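Local coordinates for dihydrodipicolinate synthase (Bacillus anthracis, PDB 1XKY), which probably catalyses the condensation of pyruvate with aspartate semialdehyde in the lysine branch of bacterial amino-acid biosynthesis, at residues Leu139-Tyr144 against Glu166-Ile171. Numbering follows the deposited sequence.
With K (potassium ion), chain F.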
loop_
_atom_site.group_PDB
_atom_site.type_symbol
_atom_site.label_atom_id
_atom_site.label_comp_id
_atom_site.label_asym_id
_atom_site.label_seq_id
_atom_site.Cartn_x
_atom_site.Cartn_y
_atom_site.Cartn_z
ATOM N N LEU A 139 24.288 10.900 -27.163
ATOM C CA LEU A 139 24.667 11.057 -25.762
ATOM C C LEU A 139 24.297 9.855 -24.909
ATOM O O LEU A 139 23.318 9.163 -25.193
ATOM C CB LEU A 139 24.006 12.303 -25.171
ATOM C CG LEU A 139 24.525 13.660 -25.651
ATOM C CD1 LEU A 139 23.851 14.755 -24.848
ATOM C CD2 LEU A 139 26.029 13.749 -25.521
ATOM N N PRO A 140 25.090 9.603 -23.850
ATOM C CA PRO A 140 24.722 8.628 -22.839
ATOM C C PRO A 140 23.386 8.961 -22.161
ATOM O O PRO A 140 23.031 10.148 -21.993
ATOM C CB PRO A 140 25.870 8.712 -21.825
ATOM C CG PRO A 140 26.993 9.313 -22.558
ATOM C CD PRO A 140 26.396 10.223 -23.561
ATOM N N VAL A 141 22.664 7.910 -21.779
ATOM C CA VAL A 141 21.350 8.026 -21.162
ATOM C C VAL A 141 21.326 7.333 -19.792
ATOM O O VAL A 141 21.780 6.186 -19.648
ATOM C CB VAL A 141 20.256 7.401 -22.068
ATOM C CG1 VAL A 141 18.913 7.322 -21.340
ATOM C CG2 VAL A 141 20.129 8.180 -23.357
ATOM N N MET A 142 20.791 8.043 -18.799
ATOM C CA MET A 142 20.509 7.495 -17.481
ATOM C C MET A 142 18.991 7.431 -17.326
ATOM O O MET A 142 18.290 8.433 -17.491
ATOM C CB MET A 142 21.124 8.361 -16.374
ATOM C CG MET A 142 20.861 7.858 -14.943
ATOM S SD MET A 142 21.601 8.869 -13.622
ATOM C CE MET A 142 23.313 8.389 -13.731
ATOM N N LEU A 143 18.492 6.235 -17.024
ATOM C CA LEU A 143 17.089 6.034 -16.714
ATOM C C LEU A 143 16.806 6.479 -15.280
ATOM O O LEU A 143 17.691 6.465 -14.425
ATOM C CB LEU A 143 16.727 4.560 -16.873
ATOM C CG LEU A 143 16.980 3.885 -18.216
ATOM C CD1 LEU A 143 16.650 2.408 -18.094
ATOM C CD2 LEU A 143 16.169 4.523 -19.324
ATOM N N TYR A 144 15.563 6.862 -15.017
ATOM C CA TYR A 144 15.161 7.289 -13.687
ATOM C C TYR A 144 13.881 6.562 -13.292
ATOM O O TYR A 144 12.801 6.837 -13.829
ATOM C CB TYR A 144 15.000 8.815 -13.668
ATOM C CG TYR A 144 14.628 9.456 -12.342
ATOM C CD1 TYR A 144 14.688 8.758 -11.133
ATOM C CD2 TYR A 144 14.261 10.802 -12.301
ATOM C CE1 TYR A 144 14.361 9.374 -9.932
ATOM C CE2 TYR A 144 13.932 11.424 -11.106
ATOM C CZ TYR A 144 13.983 10.707 -9.928
ATOM O OH TYR A 144 13.661 11.336 -8.746
ATOM N N GLU A 166 23.157 0.564 -26.652
ATOM C CA GLU A 166 24.528 1.048 -26.498
ATOM C C GLU A 166 24.653 2.263 -25.571
ATOM O O GLU A 166 25.465 2.249 -24.649
ATOM C CB GLU A 166 25.133 1.361 -27.873
ATOM C CG GLU A 166 26.536 1.919 -27.817
ATOM C CD GLU A 166 27.172 2.063 -29.189
ATOM O OE1 GLU A 166 28.395 1.826 -29.287
ATOM O OE2 GLU A 166 26.460 2.412 -30.164
ATOM N N ASN A 167 23.846 3.294 -25.796
ATOM C CA ASN A 167 24.002 4.549 -25.036
ATOM C C ASN A 167 23.153 4.671 -23.755
ATOM O O ASN A 167 23.144 5.729 -23.130
ATOM C CB ASN A 167 23.791 5.767 -25.948
ATOM C CG ASN A 167 22.395 5.845 -26.520
ATOM O OD1 ASN A 167 21.748 4.823 -26.745
ATOM N ND2 ASN A 167 21.925 7.064 -26.767
ATOM N N ILE A 168 22.447 3.610 -23.367
ATOM C CA ILE A 168 21.757 3.583 -22.067
ATOM C C ILE A 168 22.705 2.925 -21.060
ATOM O O ILE A 168 22.882 1.696 -21.060
ATOM C CB ILE A 168 20.382 2.868 -22.121
ATOM C CG1 ILE A 168 19.499 3.506 -23.200
ATOM C CG2 ILE A 168 19.704 2.950 -20.744
ATOM C CD1 ILE A 168 18.095 2.937 -23.325
ATOM N N VAL A 169 23.319 3.758 -20.222
ATOM C CA VAL A 169 24.507 3.375 -19.452
ATOM C C VAL A 169 24.320 3.307 -17.933
ATOM O O VAL A 169 25.197 2.797 -17.221
ATOM C CB VAL A 169 25.705 4.316 -19.778
ATOM C CG1 VAL A 169 26.022 4.290 -21.261
ATOM C CG2 VAL A 169 25.455 5.771 -19.309
ATOM N N ALA A 170 23.193 3.805 -17.433
ATOM C CA ALA A 170 22.975 3.874 -15.989
ATOM C C ALA A 170 21.503 4.051 -15.641
ATOM O O ALA A 170 20.686 4.369 -16.508
ATOM C CB ALA A 170 23.798 5.008 -15.380
ATOM N N ILE A 171 21.182 3.823 -14.367
ATOM C CA ILE A 171 19.848 4.076 -13.836
ATOM C C ILE A 171 19.952 4.728 -12.455
ATOM O O ILE A 171 20.790 4.342 -11.629
ATOM C CB ILE A 171 18.974 2.786 -13.796
ATOM C CG1 ILE A 171 17.559 3.090 -13.270
ATOM C CG2 ILE A 171 19.649 1.688 -12.978
ATOM C CD1 ILE A 171 16.550 2.019 -13.607
HETATM K K K F . 24.457 0.057 -22.553
HETATM O O HOH W 1 26.260 0.245 -20.256
HETATM O O HOH W 2 25.817 -1.560 -24.118
#
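Strands 141-144 and 168-171 run parallel, their axes inclined at 35°, and a beta bulge at Val169 shifts the register by one residue between the Val141-Ile168 and Met142-Ala170 pairs. Three backbone bonds join the two segments: Val141 N to Asn167 O (2.6 Å), Val169 N to Val141 O (2.9 Å) and Leu143 N to Ala170 O (2.9 Å). The side chain of Asn167 reaches back across the gap, and ND2 donates to Leu139 O (3.0 Å), tilted 26° from the carbonyl plane; the same nitrogen also bonds Ala134 O, so the amide links the loop before strand 168-171 to the end of helix 123-135 and to the loop that follows it. On one face Leu143 lays CG against CG2 of Ile168 (3.8 Å), while its CB meets CG1 of Ile171; Leu162 and Val159 of helix 156-163 cover this layer. The opposite face carries Met142, whose extended chain bends only at its last torsion (chi3 -76°), bringing CE onto CB of Ala170 (3.8 Å). At the bulge, Val169 turns CG2 to CB of Pro140. Ile168 O binds a potassium ion at 2.7 Å and Glu166 O at a longer 3.2 Å; backbone oxygens of Ser163 and Ile165 and two waters complete the site, pinning the start of the strand to the end of helix 156-163. These are the fifth and sixth strands of the closed, eight-stranded parallel TIM barrel, joined by a crossover whose helix 156-163 packs on the outside.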